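Local atomic coordinates of twin-arginine translocation pathway signal (Rhodoferax ferrireducens, PDB entry 5IM2), a protein that binds benzoate and probably serves as the extracytoplasmic solute-binding component of a TRAP transporter. Residues V49-H54 and G81-E86; D73-E78 and R280-N285; V162-V167 and L289-W294; R122-E127 and L154-D159. One frame throughout, in Å; residues are numbered along the deposited sequence.

Overall arrangement
The four contacts form a chain of touches: interaction 1 meets interaction 2, interaction 2 meets interaction 3, and interaction 3 meets interaction 4. Strands 49-55 and 83-88 of interaction 1 and strand 161-167 of interaction 3 belong to the same mixed sheet. Interaction 2 lies about 11 Å from interaction 1, centre to centre, and Val75 touches Ile83. From there it is about 14 Å to the centre of interaction 3, where Ile283 meets Leu163. Leu165 and Val162 of interaction 3 rest on Ile126 and Phe157 of interaction 4, their centres about 15 Å apart. The Gln166 side chain is about 8 Å from the bound benzoate, Phe53 about 12 Å and Ile126 about 14 Å.

Interaction 1: residues V49-H54 and G81-E86; sequences VTLKFH and GRIQFE
A beta-alpha-beta crossover closes here: strand 49-55 leads through helix 62-78 into strand 83-88, and the two strands pair in parallel at the edge of the five-stranded sheet. Val49, Leu51 and Phe53 each give their N-H across, to Arg82 O, Gln84 O and Glu86 O; in return Gln84 N reaches Val49 O at 2.8 Å and Glu86 N reaches Leu51 O at 2.9 Å.

On the face turned to the helix, Leu51 and Phe85 lie side by side, with Leu51 CB 3.8 Å from Phe85 CD2. Phe85 CG stands opposite the carbonyl carbon (chi1 -64°), which sets the ring beside Leu51. The isobutyl end reaches on between neighbours, Leu51 CD1 standing 3.9 Å from both Phe85 CE2 and Ile83 CG2. Met72 and Ser76 of helix 62-78 pack against the same phenyl ring. An alanine at Phe85 is likely to open a gap under that helix and to deprive the Leu51 side chain of its lateral support.

The other face is more polar. Thr50 CG2 presses on Glu86 CG at 3.6 Å, and Lys52 runs alongside the carboxylate, its NZ still 5.3 Å from Glu86 OE1. At that range the opposite charges probably add only a weak attraction to the five backbone bonds and the apolar packing.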
loop_
_atom_site.group_PDB
_atom_site.type_symbol
_atom_site.label_atom_id
_atom_site.label_comp_id
_atom_site.label_asym_id
_atom_site.label_seq_id
_atom_site.Cartn_x
_atom_site.Cartn_y
_atom_site.Cartn_z
ATOM N N VAL A 49 15.257 -18.778 17.627
ATOM C CA VAL A 49 13.898 -18.297 17.790
ATOM C C VAL A 49 13.199 -18.451 16.450
ATOM O O VAL A 49 13.773 -18.173 15.394
ATOM C CB VAL A 49 13.878 -16.844 18.318
ATOM C CG1 VAL A 49 14.506 -15.875 17.322
ATOM C CG2 VAL A 49 12.474 -16.416 18.610
ATOM N N THR A 50 11.967 -18.935 16.489
ATOM C CA THR A 50 11.165 -19.087 15.287
ATOM C C THR A 50 10.018 -18.092 15.365
ATOM O O THR A 50 9.221 -18.130 16.305
ATOM C CB THR A 50 10.669 -20.525 15.147
ATOM O OG1 THR A 50 11.781 -21.411 15.298
ATOM C CG2 THR A 50 10.032 -20.769 13.781
ATOM N N LEU A 51 9.950 -17.201 14.389
ATOM C CA LEU A 51 8.929 -16.168 14.334
ATOM C C LEU A 51 7.894 -16.532 13.282
ATOM O O LEU A 51 8.245 -16.942 12.171
ATOM C CB LEU A 51 9.555 -14.810 13.999
ATOM C CG LEU A 51 10.633 -14.322 14.960
ATOM C CD1 LEU A 51 11.280 -13.069 14.413
ATOM C CD2 LEU A 51 10.097 -14.079 16.358
ATOM N N LYS A 52 6.617 -16.351 13.623
ATOM C CA LYS A 52 5.527 -16.571 12.685
ATOM C C LYS A 52 5.223 -15.290 11.920
ATOM O O LYS A 52 4.953 -14.245 12.526
ATOM C CB LYS A 52 4.279 -17.049 13.413
ATOM C CG LYS A 52 4.467 -18.384 14.073
ATOM C CD LYS A 52 3.147 -18.843 14.712
ATOM C CE LYS A 52 3.346 -20.034 15.626
ATOM N NZ LYS A 52 2.831 -19.724 16.987
ATOM N N PHE A 53 5.241 -15.391 10.593
ATOM C CA PHE A 53 4.973 -14.285 9.666
ATOM C C PHE A 53 3.684 -14.592 8.898
ATOM O O PHE A 53 3.532 -15.696 8.374
ATOM C CB PHE A 53 6.159 -14.134 8.713
ATOM C CG PHE A 53 6.056 -12.989 7.736
ATOM C CD1 PHE A 53 5.264 -13.078 6.600
ATOM C CD2 PHE A 53 6.839 -11.861 7.904
ATOM C CE1 PHE A 53 5.205 -12.048 5.689
ATOM C CE2 PHE A 53 6.776 -10.818 6.992
ATOM C CZ PHE A 53 5.935 -10.915 5.884
ATOM N N HIS A 54 2.736 -13.640 8.857
ATOM C CA HIS A 54 1.449 -13.848 8.199
ATOM C C HIS A 54 1.111 -12.667 7.303
ATOM O O HIS A 54 1.279 -11.515 7.711
ATOM C CB HIS A 54 0.306 -14.017 9.250
ATOM C CG HIS A 54 -0.933 -14.693 8.750
ATOM N ND1 HIS A 54 -2.139 -14.555 9.401
ATOM C CD2 HIS A 54 -1.156 -15.561 7.734
ATOM C CE1 HIS A 54 -3.064 -15.263 8.778
ATOM N NE2 HIS A 54 -2.494 -15.879 7.759
ATOM N N GLY A 81 21.394 -17.959 11.049
ATOM C CA GLY A 81 20.356 -18.951 11.200
ATOM C C GLY A 81 19.710 -18.992 12.563
ATOM O O GLY A 81 18.858 -19.862 12.803
ATOM N N ARG A 82 20.083 -18.091 13.474
ATOM C CA ARG A 82 19.488 -18.148 14.803
ATOM C C ARG A 82 18.061 -17.642 14.798
ATOM O O ARG A 82 17.284 -18.005 15.688
ATOM C CB ARG A 82 20.314 -17.355 15.801
ATOM C CG ARG A 82 21.721 -17.870 15.912
ATOM C CD ARG A 82 22.269 -17.762 17.304
ATOM N NE ARG A 82 22.252 -16.411 17.851
ATOM C CZ ARG A 82 23.002 -15.406 17.411
ATOM N NH1 ARG A 82 23.819 -15.564 16.382
ATOM N NH2 ARG A 82 22.921 -14.226 18.002
ATOM N N ILE A 83 17.702 -16.804 13.829
ATOM C CA ILE A 83 16.320 -16.374 13.646
ATOM C C ILE A 83 15.743 -17.132 12.458
ATOM O O ILE A 83 16.224 -16.997 11.326
ATOM C CB ILE A 83 16.202 -14.862 13.428
ATOM C CG1 ILE A 83 16.881 -14.067 14.549
ATOM C CG2 ILE A 83 14.714 -14.487 13.323
ATOM C CD1 ILE A 83 16.900 -12.548 14.291
ATOM N N GLN A 84 14.707 -17.923 12.714
ATOM C CA GLN A 84 14.027 -18.684 11.683
ATOM C C GLN A 84 12.570 -18.242 11.630
ATOM O O GLN A 84 12.028 -17.735 12.611
ATOM C CB GLN A 84 14.094 -20.187 11.945
ATOM C CG GLN A 84 15.517 -20.761 11.898
ATOM C CD GLN A 84 16.176 -20.559 10.547
ATOM O OE1 GLN A 84 15.518 -20.611 9.506
ATOM N NE2 GLN A 84 17.481 -20.313 10.557
ATOM N N PHE A 85 11.938 -18.438 10.483
ATOM C CA PHE A 85 10.552 -18.030 10.305
ATOM C C PHE A 85 9.680 -19.204 9.898
ATOM O O PHE A 85 10.084 -20.037 9.078
ATOM C CB PHE A 85 10.442 -16.975 9.257
ATOM C CG PHE A 85 11.131 -15.690 9.621
ATOM C CD1 PHE A 85 12.477 -15.496 9.321
ATOM C CD2 PHE A 85 10.430 -14.676 10.253
ATOM C CE1 PHE A 85 13.106 -14.330 9.638
ATOM C CE2 PHE A 85 11.062 -13.490 10.589
ATOM C CZ PHE A 85 12.403 -13.316 10.277
ATOM N N GLU A 86 8.480 -19.256 10.479
ATOM C CA GLU A 86 7.372 -20.036 9.935
ATOM C C GLU A 86 6.472 -19.016 9.266
ATOM O O GLU A 86 5.826 -18.209 9.946
ATOM C CB GLU A 86 6.625 -20.826 11.005
ATOM C CG GLU A 86 7.434 -21.965 11.554
ATOM C CD GLU A 86 6.710 -22.697 12.642
ATOM O OE1 GLU A 86 6.039 -22.022 13.456
ATOM O OE2 GLU A 86 6.806 -23.942 12.673
#

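Interaction 2: residues D73-E78 and R280-N285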
loop_
_atom_site.group_PDB
_atom_site.type_symbol
_atom_site.label_atom_id
_atom_site.label_comp_id
_atom_site.label_asym_id
_atom_site.label_seq_id
_atom_site.Cartn_x
_atom_site.Cartn_y
_atom_site.Cartn_z
ATOM N N ASP A 73 14.837 -13.869 4.606
ATOM C CA ASP A 73 16.106 -14.551 4.353
ATOM C C ASP A 73 17.302 -13.695 4.776
ATOM O O ASP A 73 18.279 -14.221 5.325
ATOM C CB ASP A 73 16.216 -14.940 2.882
ATOM C CG ASP A 73 15.307 -16.119 2.523
ATOM O OD1 ASP A 73 14.726 -16.718 3.453
ATOM O OD2 ASP A 73 15.167 -16.440 1.322
ATOM N N LYS A 74 17.247 -12.382 4.526
ATOM C CA LYS A 74 18.325 -11.492 4.952
ATOM C C LYS A 74 18.456 -11.496 6.466
ATOM O O LYS A 74 19.566 -11.590 7.009
ATOM C CB LYS A 74 18.050 -10.083 4.388
ATOM C CG LYS A 74 18.923 -8.943 4.909
ATOM C CD LYS A 74 19.498 -8.078 3.770
ATOM C CE LYS A 74 18.811 -6.716 3.629
ATOM N NZ LYS A 74 19.790 -5.620 3.315
ATOM N N VAL A 75 17.325 -11.438 7.176
ATOM C CA VAL A 75 17.352 -11.523 8.638
ATOM C C VAL A 75 17.897 -12.873 9.094
ATOM O O VAL A 75 18.709 -12.951 10.028
ATOM C CB VAL A 75 15.950 -11.252 9.202
ATOM C CG1 VAL A 75 15.903 -11.571 10.716
ATOM C CG2 VAL A 75 15.546 -9.812 8.892
ATOM N N SER A 76 17.442 -13.965 8.478
ATOM C CA SER A 76 17.961 -15.267 8.877
ATOM C C SER A 76 19.458 -15.361 8.619
ATOM O O SER A 76 20.228 -15.781 9.495
ATOM C CB SER A 76 17.208 -16.367 8.143
ATOM O OG SER A 76 15.948 -16.531 8.743
ATOM N N LYS A 77 19.893 -14.973 7.422
ATOM C CA LYS A 77 21.314 -15.093 7.068
ATOM C C LYS A 77 22.183 -14.233 7.975
ATOM O O LYS A 77 23.226 -14.685 8.466
ATOM C CB LYS A 77 21.508 -14.705 5.602
ATOM C CG LYS A 77 22.929 -14.281 5.234
ATOM C CD LYS A 77 23.006 -13.793 3.797
ATOM C CE LYS A 77 23.752 -14.781 2.912
ATOM N NZ LYS A 77 25.190 -14.867 3.277
ATOM N N GLU A 78 21.764 -12.989 8.219
ATOM C CA GLU A 78 22.540 -12.088 9.059
ATOM C C GLU A 78 22.611 -12.578 10.505
ATOM O O GLU A 78 23.565 -12.242 11.227
ATOM C CB GLU A 78 21.935 -10.681 8.969
ATOM C CG GLU A 78 22.790 -9.578 9.577
ATOM C CD GLU A 78 22.097 -8.204 9.575
ATOM O OE1 GLU A 78 21.245 -7.956 8.681
ATOM O OE2 GLU A 78 22.416 -7.380 10.470
ATOM N N ARG A 280 17.666 -9.005 18.583
ATOM C CA ARG A 280 16.930 -7.759 18.445
ATOM C C ARG A 280 17.711 -6.773 17.585
ATOM O O ARG A 280 17.133 -6.091 16.735
ATOM C CB ARG A 280 16.619 -7.180 19.827
ATOM C CG ARG A 280 15.829 -5.854 19.793
ATOM C CD ARG A 280 15.040 -5.578 21.075
ATOM N NE ARG A 280 15.879 -5.712 22.266
ATOM C CZ ARG A 280 15.820 -6.717 23.136
ATOM N NH1 ARG A 280 14.937 -7.701 22.992
ATOM N NH2 ARG A 280 16.657 -6.733 24.172
ATOM N N LYS A 281 19.034 -6.710 17.755
ATOM C CA LYS A 281 19.819 -5.784 16.940
ATOM C C LYS A 281 19.719 -6.131 15.460
ATOM O O LYS A 281 19.652 -5.236 14.609
ATOM C CB LYS A 281 21.280 -5.795 17.387
ATOM C CG LYS A 281 22.171 -4.863 16.581
ATOM C CD LYS A 281 23.585 -4.807 17.126
ATOM C CE LYS A 281 24.289 -3.520 16.714
ATOM N NZ LYS A 281 25.392 -3.183 17.658
ATOM N N ILE A 282 19.688 -7.426 15.133
ATOM C CA ILE A 282 19.528 -7.848 13.742
ATOM C C ILE A 282 18.182 -7.388 13.213
ATOM O O ILE A 282 18.071 -6.865 12.096
ATOM C CB ILE A 282 19.679 -9.378 13.609
ATOM C CG1 ILE A 282 21.053 -9.847 14.104
ATOM C CG2 ILE A 282 19.447 -9.822 12.156
ATOM C CD1 ILE A 282 22.187 -9.380 13.260
ATOM N N ILE A 283 17.126 -7.593 13.996
ATOM C CA ILE A 283 15.816 -7.081 13.606
ATOM C C ILE A 283 15.882 -5.567 13.389
ATOM O O ILE A 283 15.386 -5.048 12.378
ATOM C CB ILE A 283 14.754 -7.467 14.656
ATOM C CG1 ILE A 283 14.489 -8.973 14.644
ATOM C CG2 ILE A 283 13.430 -6.759 14.407
ATOM C CD1 ILE A 283 13.877 -9.520 13.369
ATOM N N ASP A 284 16.505 -4.835 14.331
ATOM C CA ASP A 284 16.593 -3.374 14.212
ATOM C C ASP A 284 17.361 -2.955 12.958
ATOM O O ASP A 284 16.996 -1.976 12.290
ATOM C CB ASP A 284 17.263 -2.771 15.443
ATOM C CG ASP A 284 16.399 -2.803 16.668
ATOM O OD1 ASP A 284 15.174 -3.027 16.548
ATOM O OD2 ASP A 284 16.959 -2.569 17.759
ATOM N N ASN A 285 18.428 -3.682 12.626
ATOM C CA ASN A 285 19.215 -3.394 11.431
ATOM C C ASN A 285 18.386 -3.540 10.158
ATOM O O ASN A 285 18.730 -2.966 9.114
ATOM C CB ASN A 285 20.411 -4.352 11.344
ATOM C CG ASN A 285 21.488 -4.099 12.388
ATOM O OD1 ASN A 285 21.542 -3.056 13.045
ATOM N ND2 ASN A 285 22.389 -5.062 12.511
#
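Ile282 slots against Glu78, the two side chains running antiparallel alongside one another: Ile282 CD1 lies 3.7 Å from Glu78 CG and 3.4 Å from Glu78 OE2. With Glu78 CG anti to the backbone N (chi1 -169°) and the chain extended beyond it, the carboxylate is carried past the isoleucine to Asn285. There Asn285 ND2 donates to Glu78 OE2 over 3.1 Å, nearly in line with the C-O bond, and the amide and carboxylate are almost coplanar, 12° apart. Deeper in, Val75 CG1 meets Ile283 CD1 at 3.9 Å, while Ile282 CG2 rests on Val75 O.

Shortening Ile282 to an alanine removes CG2 and CD1, which would probably open a gap between the helices and leave the Glu78 chain less confined.

Outside this shell Asn286 ND2 bonds both Glu78 OE1 and Ile282 O, tying the acid to the chain just beyond Asn285. Val75 also packs on Ile83 and Phe85, which join helix 62-78 to the sheet. The segment axes run roughly antiparallel, 9.9 Å apart. The contact thus pairs branched aliphatic packing with a carboxylate whose two oxygens are each bonded by an asparagine amide, which probably limits its rotation.

Interaction 3: residues V162-V167 and L289-W294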
loop_
_atom_site.group_PDB
_atom_site.type_symbol
_atom_site.label_atom_id
_atom_site.label_comp_id
_atom_site.label_asym_id
_atom_site.label_seq_id
_atom_site.Cartn_x
_atom_site.Cartn_y
_atom_site.Cartn_z
ATOM N N VAL A 162 6.718 -1.343 15.147
ATOM C CA VAL A 162 6.727 -1.152 13.702
ATOM C C VAL A 162 8.144 -1.304 13.178
ATOM O O VAL A 162 9.079 -0.607 13.607
ATOM C CB VAL A 162 6.116 0.192 13.305
ATOM C CG1 VAL A 162 6.218 0.442 11.788
ATOM C CG2 VAL A 162 4.638 0.192 13.702
ATOM N N LEU A 163 8.304 -2.247 12.264
ATOM C CA LEU A 163 9.573 -2.505 11.620
ATOM C C LEU A 163 9.774 -1.693 10.353
ATOM O O LEU A 163 10.914 -1.334 10.053
ATOM C CB LEU A 163 9.681 -3.996 11.283
ATOM C CG LEU A 163 9.384 -4.965 12.423
ATOM C CD1 LEU A 163 9.631 -6.429 11.990
ATOM C CD2 LEU A 163 10.202 -4.674 13.667
ATOM N N ALA A 164 8.710 -1.405 9.596
ATOM C CA ALA A 164 8.807 -0.661 8.349
ATOM C C ALA A 164 7.435 -0.154 7.950
ATOM O O ALA A 164 6.401 -0.697 8.374
ATOM C CB ALA A 164 9.424 -1.510 7.224
ATOM N N LEU A 165 7.457 0.912 7.135
ATOM C CA LEU A 165 6.290 1.592 6.576
ATOM C C LEU A 165 6.596 1.936 5.126
ATOM O O LEU A 165 7.703 2.393 4.839
ATOM C CB LEU A 165 5.970 2.888 7.342
ATOM C CG LEU A 165 5.448 2.678 8.745
ATOM C CD1 LEU A 165 5.759 3.929 9.560
ATOM C CD2 LEU A 165 3.936 2.371 8.720
ATOM N N GLN A 166 5.650 1.727 4.208
ATOM C CA GLN A 166 5.949 1.938 2.792
ATOM C C GLN A 166 4.667 2.087 1.981
ATOM O O GLN A 166 3.553 1.921 2.493
ATOM C CB GLN A 166 6.834 0.805 2.253
ATOM C CG GLN A 166 6.376 -0.601 2.624
ATOM C CD GLN A 166 6.000 -1.489 1.449
ATOM O OE1 GLN A 166 5.933 -2.688 1.589
ATOM N NE2 GLN A 166 5.711 -0.910 0.325
ATOM N N VAL A 167 4.852 2.514 0.737
ATOM C CA VAL A 167 3.779 2.694 -0.235
ATOM C C VAL A 167 4.118 1.866 -1.472
ATOM O O VAL A 167 5.245 1.385 -1.627
ATOM C CB VAL A 167 3.552 4.167 -0.608
ATOM C CG1 VAL A 167 3.250 4.967 0.653
ATOM C CG2 VAL A 167 4.764 4.714 -1.384
ATOM N N LEU A 289 14.146 3.463 8.376
ATOM C CA LEU A 289 14.120 4.278 7.165
ATOM C C LEU A 289 14.604 3.507 5.942
ATOM O O LEU A 289 13.968 3.535 4.879
ATOM C CB LEU A 289 14.992 5.517 7.396
ATOM C CG LEU A 289 15.097 6.533 6.270
ATOM C CD1 LEU A 289 13.748 7.177 6.038
ATOM C CD2 LEU A 289 16.118 7.599 6.598
ATOM N N GLN A 290 15.787 2.899 6.036
ATOM C CA GLN A 290 16.357 2.259 4.850
ATOM C C GLN A 290 15.503 1.091 4.394
ATOM O O GLN A 290 15.238 0.931 3.196
ATOM C CB GLN A 290 17.794 1.798 5.128
ATOM C CG GLN A 290 18.819 2.942 5.203
ATOM C CD GLN A 290 18.685 3.808 6.455
ATOM O OE1 GLN A 290 18.259 3.338 7.518
ATOM N NE2 GLN A 290 19.047 5.087 6.326
ATOM N N THR A 291 15.051 0.268 5.332
ATOM C CA THR A 291 14.193 -0.858 4.978
ATOM C C THR A 291 12.878 -0.377 4.366
ATOM O O THR A 291 12.377 -0.978 3.403
ATOM C CB THR A 291 13.952 -1.721 6.221
ATOM O OG1 THR A 291 15.191 -2.312 6.626
ATOM C CG2 THR A 291 13.000 -2.838 5.934
ATOM N N SER A 292 12.309 0.701 4.913
ATOM C CA SER A 292 11.093 1.279 4.345
ATOM C C SER A 292 11.294 1.711 2.900
ATOM O O SER A 292 10.484 1.377 2.029
ATOM C CB SER A 292 10.624 2.461 5.207
ATOM O OG SER A 292 10.233 1.997 6.509
ATOM N N GLY A 293 12.368 2.454 2.614
ATOM C CA GLY A 293 12.639 2.831 1.242
ATOM C C GLY A 293 12.848 1.635 0.329
ATOM O O GLY A 293 12.389 1.632 -0.809
ATOM N N TRP A 294 13.543 0.603 0.824
ATOM C CA TRP A 294 13.856 -0.559 0.009
ATOM C C TRP A 294 12.585 -1.324 -0.356
ATOM O O TRP A 294 12.389 -1.699 -1.512
ATOM C CB TRP A 294 14.855 -1.447 0.755
ATOM C CG TRP A 294 15.039 -2.707 0.082
ATOM C CD1 TRP A 294 15.795 -2.938 -1.030
ATOM C CD2 TRP A 294 14.407 -3.949 0.415
ATOM N NE1 TRP A 294 15.678 -4.265 -1.402
ATOM C CE2 TRP A 294 14.832 -4.901 -0.526
ATOM C CE3 TRP A 294 13.528 -4.348 1.430
ATOM C CZ2 TRP A 294 14.403 -6.231 -0.485
ATOM C CZ3 TRP A 294 13.108 -5.665 1.470
ATOM C CH2 TRP A 294 13.544 -6.589 0.520
#
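The flat carboxamide of Gln166 leads away from the helix that its CB touches, CB lying 3.7 Å from Ser292 O. This contact places strand 161-167, an edge strand of the five-stranded sheet, against the first turns of helix 289-301. The bend of Gln166 at chi2 (118°) turns the amide to its other partners: OE1 accepts from Trp113 NE1, and NE2 donates to Gln299 OE1. Gln299 lines the benzoate pocket, so Gln166 is consistent with a second-shell role.

Within the strand, Leu163 and Ala164 share Leu265 as partner, a classic beta bulge. Ala164 CB points to the helix and meets Thr291 CG2 at 4.0 Å and Ser292 OG at 3.7 Å, the small methyl fitting where the CA atoms of Ala164 and Ser292 come within 5.0 Å. Trp71 of helix 62-78 touches Leu163 and Thr291, and Trp146 of helix 138-152 touches Ser292.

In this buried seam the Ser292 hydroxyl is bonded to Gly288 O, one turn back in its own chain, as well as to the strand. From the strand, Leu165 N donates to Ser292 OG over 3.0 Å along a nearly straight path (176° at the hydrogen).

Interaction 4: residues R122-E127 and L154-D159; sequences RFPRIE and LDEFKD
Glu156 sends CG out anti to its backbone N (chi1 176°) and then bends at chi2, which presents its carboxylate to the N-H groups of Arg125 and Ile126; Arg125 folds back at chi3 (-78°), bringing the edge of its guanidinium to the same acid and on to Asp155. Both carboxylate oxygens of Glu156 use their syn lone pairs on the backbone: Ile126 N donates to OE1 at 2.8 Å and Arg125 N to OE2 at 2.9 Å. Glu156 OE2 takes a second bond from Arg125 NE at 3.1 Å, which comes from above the carboxylate plane. A water accepts from Arg125 NH2 and donates to that oxygen.

The far end of the guanidinium grips Asp155 with two nitrogens, one to each oxygen. Arg125 NH2 meets Asp155 OD2 at 2.6 Å in the guanidinium plane, and the bond from NH1 to OD1 is longer, at 3.1 Å. One arginine thus bridges two neighbouring acids, and its single charge probably compensates only part of theirs.

Beside the salt bridges, Phe123 and Phe157 form an offset stack, centroids 4.7 Å apart and planes at 25°, with Phe157 CE1 over one Phe123 face and Arg122 CG over the centre of the opposite one. Ile126 CD1 lies 4.0 Å from Phe157 CE2, at the ring edge.

Of these two loops, one lies ahead of helix 138-152 in the chain and the other follows it. Met149 of that helix packs on Ile126, Glu156 and Phe157, and Leu165 and Val162 of strand 161-167 also pack here.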
loop_
_atom_site.group_PDB
_atom_site.type_symbol
_atom_site.label_atom_id
_atom_site.label_comp_id
_atom_site.label_asym_id
_atom_site.label_seq_id
_atom_site.Cartn_x
_atom_site.Cartn_y
_atom_site.Cartn_z
ATOM N N ARG A 122 -9.116 3.189 11.716
ATOM C CA ARG A 122 -8.246 2.828 12.837
ATOM C C ARG A 122 -6.933 3.615 12.826
ATOM O O ARG A 122 -6.394 3.940 13.890
ATOM C CB ARG A 122 -7.929 1.337 12.788
ATOM C CG ARG A 122 -6.909 0.826 13.774
ATOM C CD ARG A 122 -7.524 0.375 15.084
ATOM N NE ARG A 122 -6.585 -0.478 15.816
ATOM C CZ ARG A 122 -6.509 -1.809 15.713
ATOM N NH1 ARG A 122 -7.331 -2.499 14.917
ATOM N NH2 ARG A 122 -5.608 -2.467 16.433
ATOM N N PHE A 123 -6.394 3.909 11.646
ATOM C CA PHE A 123 -5.083 4.550 11.505
ATOM C C PHE A 123 -5.242 5.820 10.671
ATOM O O PHE A 123 -4.818 5.892 9.519
ATOM C CB PHE A 123 -4.060 3.596 10.891
ATOM C CG PHE A 123 -3.956 2.301 11.590
ATOM C CD1 PHE A 123 -3.327 2.214 12.837
ATOM C CD2 PHE A 123 -4.515 1.146 11.045
ATOM C CE1 PHE A 123 -3.233 1.001 13.514
ATOM C CE2 PHE A 123 -4.416 -0.059 11.709
ATOM C CZ PHE A 123 -3.761 -0.139 12.949
ATOM N N PRO A 124 -5.870 6.855 11.240
ATOM C CA PRO A 124 -6.225 8.018 10.424
ATOM C C PRO A 124 -5.043 8.837 9.958
ATOM O O PRO A 124 -5.107 9.397 8.861
ATOM C CB PRO A 124 -7.131 8.828 11.354
ATOM C CG PRO A 124 -6.746 8.422 12.730
ATOM C CD PRO A 124 -6.385 6.963 12.613
ATOM N N ARG A 125 -3.971 8.962 10.739
ATOM C CA ARG A 125 -2.949 9.934 10.339
ATOM C C ARG A 125 -2.049 9.442 9.200
ATOM O O ARG A 125 -1.558 10.256 8.402
ATOM C CB ARG A 125 -2.106 10.314 11.551
ATOM C CG ARG A 125 -2.825 11.180 12.533
ATOM C CD ARG A 125 -2.095 11.271 13.837
ATOM N NE ARG A 125 -2.319 10.081 14.628
ATOM C CZ ARG A 125 -1.953 9.943 15.900
ATOM N NH1 ARG A 125 -1.303 10.916 16.531
ATOM N NH2 ARG A 125 -2.226 8.818 16.535
ATOM N N ILE A 126 -1.814 8.128 9.086
ATOM C CA ILE A 126 -0.959 7.642 8.014
ATOM C C ILE A 126 -1.626 7.817 6.652
ATOM O O ILE A 126 -0.958 7.773 5.605
ATOM C CB ILE A 126 -0.570 6.173 8.259
ATOM C CG1 ILE A 126 0.571 5.798 7.329
ATOM C CG2 ILE A 126 -1.737 5.237 8.073
ATOM C CD1 ILE A 126 1.018 4.329 7.460
ATOM N N GLU A 127 -2.945 8.036 6.651
ATOM C CA GLU A 127 -3.719 8.180 5.424
ATOM C C GLU A 127 -3.330 9.391 4.584
ATOM O O GLU A 127 -3.767 9.484 3.437
ATOM C CB GLU A 127 -5.213 8.327 5.731
ATOM C CG GLU A 127 -5.945 7.170 6.319
ATOM C CD GLU A 127 -7.415 7.549 6.617
ATOM O OE1 GLU A 127 -7.737 8.767 6.814
ATOM O OE2 GLU A 127 -8.251 6.635 6.661
ATOM N N LEU A 154 3.695 8.965 16.497
ATOM C CA LEU A 154 4.285 7.767 17.074
ATOM C C LEU A 154 3.256 6.945 17.835
ATOM O O LEU A 154 3.403 5.725 17.942
ATOM C CB LEU A 154 5.456 8.160 17.966
ATOM C CG LEU A 154 6.300 7.034 18.555
ATOM C CD1 LEU A 154 7.009 6.215 17.475
ATOM C CD2 LEU A 154 7.282 7.650 19.525
ATOM N N ASP A 155 2.195 7.575 18.339
ATOM C CA ASP A 155 1.212 6.825 19.115
ATOM C C ASP A 155 0.231 6.045 18.246
ATOM O O ASP A 155 -0.505 5.215 18.779
ATOM C CB ASP A 155 0.424 7.763 20.011
ATOM C CG ASP A 155 -0.276 8.825 19.224
ATOM O OD1 ASP A 155 0.408 9.786 18.798
ATOM O OD2 ASP A 155 -1.495 8.687 19.005
ATOM N N GLU A 156 0.202 6.276 16.927
ATOM C CA GLU A 156 -0.800 5.632 16.077
ATOM C C GLU A 156 -0.608 4.127 16.004
ATOM O O GLU A 156 -1.595 3.385 15.869
ATOM C CB GLU A 156 -0.774 6.233 14.657
ATOM C CG GLU A 156 -1.709 5.579 13.630
ATOM C CD GLU A 156 -2.309 6.591 12.651
ATOM O OE1 GLU A 156 -2.001 6.522 11.420
ATOM O OE2 GLU A 156 -3.073 7.469 13.118
ATOM N N PHE A 157 0.636 3.664 16.078
ATOM C CA PHE A 157 0.945 2.245 16.027
ATOM C C PHE A 157 1.614 1.772 17.314
ATOM O O PHE A 157 2.378 0.804 17.292
ATOM C CB PHE A 157 1.859 1.926 14.849
ATOM C CG PHE A 157 1.221 2.085 13.472
ATOM C CD1 PHE A 157 0.270 1.176 13.009
ATOM C CD2 PHE A 157 1.620 3.107 12.624
ATOM C CE1 PHE A 157 -0.276 1.305 11.750
ATOM C CE2 PHE A 157 1.053 3.239 11.350
ATOM C CZ PHE A 157 0.118 2.334 10.920
ATOM N N LYS A 158 1.362 2.448 18.429
ATOM C CA LYS A 158 2.145 2.195 19.638
ATOM C C LYS A 158 1.856 0.837 20.251
ATOM O O LYS A 158 2.595 0.415 21.155
ATOM C CB LYS A 158 1.898 3.286 20.680
ATOM C CG LYS A 158 0.469 3.351 21.198
ATOM C CD LYS A 158 0.335 4.419 22.277
ATOM C CE LYS A 158 -0.994 4.315 22.997
ATOM N NZ LYS A 158 -1.835 5.526 22.800
ATOM N N ASP A 159 0.839 0.127 19.757
ATOM C CA ASP A 159 0.513 -1.180 20.295
ATOM C C ASP A 159 1.269 -2.299 19.586
ATOM O O ASP A 159 1.121 -3.466 19.974
ATOM C CB ASP A 159 -1.008 -1.422 20.270
ATOM C CG ASP A 159 -1.661 -1.085 18.942
ATOM O OD1 ASP A 159 -0.993 -0.512 18.064
ATOM O OD2 ASP A 159 -2.874 -1.382 18.796
HETATM O O HOH W 1 -4.311 7.101 15.533
#